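Local coordinates for protein enzyme subtilase SubTY from Bacillus sp. TY145 (Bacillus sp., PDB 5FFN) that probably hydrolyses peptide bonds in proteins as a subtilisin-like serine protease that carries bound calcium and sodium ions, at residues A[132-137]-A[263-268]; A[156-161]-A[271-276]. All blocks are in the same frame, centred on the assembly; numbering follows the deposited sequence.

Interaction 1: residues A[132-137]-A[263-268]; sequences GSKVVI and KIWSAN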
loop_
_atom_site.group_PDB
_atom_site.type_symbol
_atom_site.label_atom_id
_atom_site.label_comp_id
_atom_site.label_asym_id
_atom_site.label_seq_id
_atom_site.Cartn_x
_atom_site.Cartn_y
_atom_site.Cartn_z
ATOM N N GLY A 132 14.662 -19.354 -6.033
ATOM C CA GLY A 132 13.829 -19.513 -7.205
ATOM C C GLY A 132 12.340 -19.280 -6.946
ATOM O O GLY A 132 11.472 -19.789 -7.671
ATOM N N SER A 133 12.032 -18.453 -5.952
ATOM C CA SER A 133 10.655 -18.149 -5.588
ATOM C C SER A 133 10.001 -17.073 -6.497
ATOM O O SER A 133 10.661 -16.202 -7.092
ATOM C CB SER A 133 10.575 -17.688 -4.129
ATOM O OG SER A 133 11.115 -18.645 -3.221
ATOM N N LYS A 134 8.678 -17.157 -6.566
ATOM C CA LYS A 134 7.846 -16.132 -7.216
ATOM C C LYS A 134 7.388 -15.201 -6.091
ATOM O O LYS A 134 6.725 -15.617 -5.154
ATOM C CB LYS A 134 6.658 -16.766 -7.941
ATOM C CG LYS A 134 7.046 -17.627 -9.125
ATOM C CD LYS A 134 5.879 -18.391 -9.685
ATOM C CE LYS A 134 6.355 -19.587 -10.524
ATOM N NZ LYS A 134 7.520 -19.292 -11.376
ATOM N N VAL A 135 7.796 -13.935 -6.162
ATOM C CA VAL A 135 7.613 -13.032 -5.068
ATOM C C VAL A 135 6.988 -11.720 -5.551
ATOM O O VAL A 135 7.389 -11.166 -6.570
ATOM C CB VAL A 135 8.955 -12.695 -4.342
ATOM C CG1 VAL A 135 8.705 -11.828 -3.092
ATOM C CG2 VAL A 135 9.745 -13.990 -4.006
ATOM N N VAL A 136 6.008 -11.262 -4.791
ATOM C CA VAL A 136 5.422 -9.959 -4.987
ATOM C C VAL A 136 5.770 -9.121 -3.731
ATOM O O VAL A 136 5.511 -9.552 -2.610
ATOM C CB VAL A 136 3.900 -10.049 -5.071
ATOM C CG1 VAL A 136 3.271 -8.636 -5.339
ATOM C CG2 VAL A 136 3.477 -11.033 -6.178
ATOM N N ILE A 137 6.349 -7.949 -3.937
ATOM C CA ILE A 137 6.603 -7.008 -2.865
ATOM C C ILE A 137 5.391 -6.114 -2.737
ATOM O O ILE A 137 4.910 -5.557 -3.742
ATOM C CB ILE A 137 7.812 -6.135 -3.156
ATOM C CG1 ILE A 137 9.088 -6.960 -3.016
ATOM C CG2 ILE A 137 7.809 -4.922 -2.234
ATOM C CD1 ILE A 137 10.382 -6.225 -3.451
ATOM N N LYS A 263 -2.695 -14.471 -6.255
ATOM C CA LYS A 263 -3.794 -15.343 -6.671
ATOM C C LYS A 263 -3.680 -15.698 -8.152
ATOM O O LYS A 263 -3.751 -16.897 -8.509
ATOM C CB LYS A 263 -5.142 -14.729 -6.309
ATOM C CG LYS A 263 -6.369 -15.634 -6.550
ATOM C CD LYS A 263 -7.658 -14.863 -6.301
ATOM C CE LYS A 263 -8.898 -15.658 -6.655
ATOM N NZ LYS A 263 -9.068 -16.950 -5.886
ATOM N N ILE A 264 -3.471 -14.680 -8.996
ATOM C CA ILE A 264 -3.298 -14.866 -10.428
ATOM C C ILE A 264 -2.051 -15.729 -10.708
ATOM O O ILE A 264 -2.107 -16.717 -11.477
ATOM C CB ILE A 264 -3.232 -13.499 -11.170
ATOM C CG1 ILE A 264 -4.573 -12.736 -11.015
ATOM C CG2 ILE A 264 -2.848 -13.651 -12.647
ATOM C CD1 ILE A 264 -4.483 -11.252 -11.457
ATOM N N TRP A 265 -0.950 -15.402 -10.026
ATOM C CA TRP A 265 0.325 -16.058 -10.291
ATOM C C TRP A 265 0.276 -17.555 -9.952
ATOM O O TRP A 265 0.812 -18.373 -10.676
ATOM C CB TRP A 265 1.447 -15.396 -9.505
ATOM C CG TRP A 265 2.755 -15.440 -10.182
ATOM C CD1 TRP A 265 3.103 -16.137 -11.333
ATOM C CD2 TRP A 265 3.902 -14.665 -9.833
ATOM N NE1 TRP A 265 4.404 -15.857 -11.674
ATOM C CE2 TRP A 265 4.908 -14.938 -10.791
ATOM C CE3 TRP A 265 4.184 -13.759 -8.799
ATOM C CZ2 TRP A 265 6.169 -14.343 -10.739
ATOM C CZ3 TRP A 265 5.461 -13.198 -8.751
ATOM C CH2 TRP A 265 6.409 -13.475 -9.719
ATOM N N SER A 266 -0.362 -17.859 -8.827
ATOM C CA SER A 266 -0.542 -19.219 -8.355
ATOM C C SER A 266 -1.340 -20.039 -9.368
ATOM O O SER A 266 -1.019 -21.213 -9.624
ATOM C CB SER A 266 -1.242 -19.222 -7.012
ATOM O OG SER A 266 -1.464 -20.572 -6.590
ATOM N N ALA A 267 -2.333 -19.402 -9.992
ATOM C CA ALA A 267 -3.172 -20.064 -10.985
ATOM C C ALA A 267 -2.491 -20.223 -12.359
ATOM O O ALA A 267 -2.993 -20.965 -13.243
ATOM C CB ALA A 267 -4.468 -19.311 -11.103
ATOM N N ASN A 268 -1.381 -19.523 -12.590
ATOM C CA ASN A 268 -0.565 -19.780 -13.770
ATOM C C ASN A 268 0.887 -19.499 -13.475
ATOM O O ASN A 268 1.382 -18.397 -13.724
ATOM C CB ASN A 268 -0.998 -19.025 -14.989
ATOM C CG ASN A 268 -0.195 -19.428 -16.250
ATOM O OD1 ASN A 268 0.699 -20.273 -16.196
ATOM N ND2 ASN A 268 -0.510 -18.801 -17.370
#
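Lys134 lays the aliphatic part of its side chain over one face of the Trp265 indole, which reaches across from the last turns of a helix. CB stands 3.6 Å from the centroid of the six-membered ring of Trp265, only 6° off the ring normal, a CH-pi contact. CG, turned anti to the carbonyl carbon (chi1 -66°), carries the chain along that face past CZ2 and CE2, and CD arrives above the pyrrole nitrogen, 3.5 Å from Trp265 NE1. Beyond CD the chain bends at chi4 and NZ leaves the ring. The indole N-H is spent on Leu271 O, in the turn after the helix, and that bond helps fix the rotation of the ring. At the rim of the indole, in its plane, Val135 O lies 3.6 Å from Trp265 CZ3, while Val136 CG2 packs 3.8 Å from Trp265 CE3. Helix 250-267 runs nearly antiparallel to the strand here, at 170° and 10.1 Å between the segment axes. Trp265 thus fills the layer between helix and sheet, with Ile29 of the adjacent parallel strand and Leu276 of helix 273-286 also against it; Val135 points onto helix 114-131, across the sheet.

Interaction 2: residues A[156-161]-A[271-276]; sequences YAYGKG and LSHSQL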
loop_
_atom_site.group_PDB
_atom_site.type_symbol
_atom_site.label_atom_id
_atom_site.label_comp_id
_atom_site.label_asym_id
_atom_site.label_seq_id
_atom_site.Cartn_x
_atom_site.Cartn_y
_atom_site.Cartn_z
ATOM N N TYR A 156 16.504 -2.851 -9.229
ATOM C CA TYR A 156 17.273 -4.053 -8.984
ATOM C C TYR A 156 16.343 -5.252 -8.813
ATOM O O TYR A 156 16.559 -6.301 -9.431
ATOM C CB TYR A 156 18.111 -3.866 -7.738
ATOM C CG TYR A 156 18.941 -5.062 -7.323
ATOM C CD1 TYR A 156 20.113 -5.378 -8.016
ATOM C CD2 TYR A 156 18.585 -5.849 -6.233
ATOM C CE1 TYR A 156 20.901 -6.429 -7.609
ATOM C CE2 TYR A 156 19.382 -6.909 -5.809
ATOM C CZ TYR A 156 20.527 -7.192 -6.507
ATOM O OH TYR A 156 21.332 -8.221 -6.072
ATOM N N ALA A 157 15.286 -5.081 -8.015
ATOM C CA ALA A 157 14.351 -6.164 -7.743
ATOM C C ALA A 157 13.538 -6.503 -8.968
ATOM O O ALA A 157 13.296 -7.692 -9.244
ATOM C CB ALA A 157 13.464 -5.799 -6.578
ATOM N N TYR A 158 13.116 -5.485 -9.709
ATOM C CA TYR A 158 12.306 -5.711 -10.921
ATOM C C TYR A 158 13.154 -6.446 -11.956
ATOM O O TYR A 158 12.651 -7.308 -12.696
ATOM C CB TYR A 158 11.785 -4.403 -11.503
ATOM C CG TYR A 158 10.630 -4.567 -12.500
ATOM C CD1 TYR A 158 9.349 -4.866 -12.052
ATOM C CD2 TYR A 158 10.834 -4.455 -13.882
ATOM C CE1 TYR A 158 8.272 -5.013 -12.953
ATOM C CE2 TYR A 158 9.763 -4.610 -14.793
ATOM C CZ TYR A 158 8.483 -4.879 -14.308
ATOM O OH TYR A 158 7.405 -5.023 -15.149
ATOM N N GLY A 159 14.455 -6.135 -11.956
ATOM C CA GLY A 159 15.406 -6.753 -12.879
ATOM C C GLY A 159 15.671 -8.202 -12.551
ATOM O O GLY A 159 16.204 -8.913 -13.385
ATOM N N LYS A 160 15.364 -8.619 -11.335
ATOM C CA LYS A 160 15.481 -9.998 -10.874
ATOM C C LYS A 160 14.112 -10.736 -10.770
ATOM O O LYS A 160 14.010 -11.784 -10.111
ATOM C CB LYS A 160 16.240 -10.026 -9.544
ATOM C CG LYS A 160 17.711 -9.571 -9.667
ATOM C CD LYS A 160 18.336 -9.372 -8.315
ATOM C CE LYS A 160 19.598 -10.164 -8.121
ATOM N NZ LYS A 160 19.323 -11.591 -8.108
ATOM N N GLY A 161 13.097 -10.235 -11.491
ATOM C CA GLY A 161 11.804 -10.920 -11.652
ATOM C C GLY A 161 10.825 -10.844 -10.494
ATOM O O GLY A 161 9.965 -11.726 -10.346
ATOM N N LEU A 271 3.824 -17.885 -15.742
ATOM C CA LEU A 271 4.011 -16.435 -15.930
ATOM C C LEU A 271 5.283 -15.897 -15.245
ATOM O O LEU A 271 5.655 -16.322 -14.124
ATOM C CB LEU A 271 2.841 -15.645 -15.347
ATOM C CG LEU A 271 1.418 -15.890 -15.803
ATOM C CD1 LEU A 271 0.437 -14.993 -14.954
ATOM C CD2 LEU A 271 1.289 -15.631 -17.291
ATOM N N SER A 272 5.882 -14.920 -15.906
ATOM C CA SER A 272 6.881 -14.066 -15.313
ATOM C C SER A 272 6.169 -12.909 -14.598
ATOM O O SER A 272 4.949 -12.640 -14.806
ATOM C CB SER A 272 7.822 -13.503 -16.394
ATOM O OG SER A 272 7.123 -12.618 -17.294
ATOM N N HIS A 273 6.953 -12.199 -13.791
ATOM C CA HIS A 273 6.427 -11.039 -13.079
ATOM C C HIS A 273 5.851 -9.971 -14.030
ATOM O O HIS A 273 4.828 -9.311 -13.708
ATOM C CB HIS A 273 7.494 -10.483 -12.139
ATOM C CG HIS A 273 8.546 -9.663 -12.805
ATOM N ND1 HIS A 273 9.253 -10.104 -13.894
ATOM C CD2 HIS A 273 9.053 -8.443 -12.492
ATOM C CE1 HIS A 273 10.086 -9.146 -14.278
ATOM N NE2 HIS A 273 10.008 -8.143 -13.419
ATOM N N SER A 274 6.512 -9.737 -15.163
ATOM C CA SER A 274 6.022 -8.704 -16.094
ATOM C C SER A 274 4.796 -9.162 -16.876
ATOM O O SER A 274 3.915 -8.358 -17.178
ATOM C CB SER A 274 7.116 -8.213 -17.035
ATOM O OG SER A 274 7.527 -9.245 -17.916
ATOM N N GLN A 275 4.707 -10.455 -17.185
ATOM C CA GLN A 275 3.441 -10.978 -17.739
ATOM C C GLN A 275 2.279 -10.843 -16.717
ATOM O O GLN A 275 1.173 -10.459 -17.086
ATOM C CB GLN A 275 3.562 -12.452 -18.139
ATOM C CG GLN A 275 4.427 -12.768 -19.372
ATOM C CD GLN A 275 4.510 -14.282 -19.561
ATOM O OE1 GLN A 275 5.039 -14.981 -18.695
ATOM N NE2 GLN A 275 3.940 -14.800 -20.671
ATOM N N LEU A 276 2.595 -11.106 -15.443
ATOM C CA LEU A 276 1.629 -10.950 -14.339
ATOM C C LEU A 276 1.178 -9.475 -14.273
ATOM O O LEU A 276 -0.017 -9.174 -14.171
ATOM C CB LEU A 276 2.246 -11.437 -13.020
ATOM C CG LEU A 276 1.414 -11.191 -11.764
ATOM C CD1 LEU A 276 0.091 -11.891 -11.867
ATOM C CD2 LEU A 276 2.192 -11.641 -10.559
HETATM O O HOH W 1 9.394 -13.345 -12.618
#
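A Schellman motif at the C-terminal end of helix 148-159 meets the capping box that opens helix 273-286, and the side chain of His273 joins them. Its imidazole turns an edge to the ring of Tyr158 and a face to the backbone of Gly161. On the tyrosine side the pair is edge-to-face: the NE2 and CD2 edge of His273 is directed at the face of Tyr158, the planes are at 59°, and the ring centroids are 4.4 Å apart. CG of Tyr158 lies anti to its own backbone nitrogen (chi1 -163°), which carries the phenol out from the helix so that its face meets that edge. Tyr158 OH ends 3.7 Å from Ser274 CB and has a weak hydrogen bond to Arg277. One face of the imidazole is covered by Gly161, whose CA sits 3.5 Å from the centroid of the His273 ring in a CH-pi contact. The same histidine gives a weak, bent hydrogen bond from NE2 to Tyr158 O, 2.9 Å long with an angle of only 120° at the hydrogen. A water completes the join, donating to Gly161 O and accepting from the backbone N of His273 at 2.9 Å. An alanine in place of Tyr158 would probably leave the NE2 edge of His273 without its aromatic cover and the imidazole freer to turn. In the capping box, Gln275 N donates to Ser272 OG, and Ser272 N returns a bond of 2.9 Å to Gln275 OE1, in the carbonyl plane and on a lone pair. On the other side, Gly161, with positive phi, is the C-prime residue; its N bonds to Tyr158 O, and Val162 N reaches back to Ala157 O. The arrangement is a Schellman C-cap and a capping-box N-cap joined by a histidine.

From the N terminus, the chain first runs through 132-137 on strand 134-142, then through helix 148-159 to 156-161. Only after more than a hundred further residues does it come back, along helix 250-267, to close interaction 1 at 263-268; a short turn later 271-276 closes interaction 2. The segments alternate, so the two loops cross rather than nest. Together they tie consecutive strand and helix of the central sheet region to two consecutive C-terminal helices. The contacts touch directly: besides the indole bond to Leu271, Ile264 CG2 packs 3.5 Å from Leu276 CD1, so the turn between the helices and the first turn of helix 273-286 link both contacts.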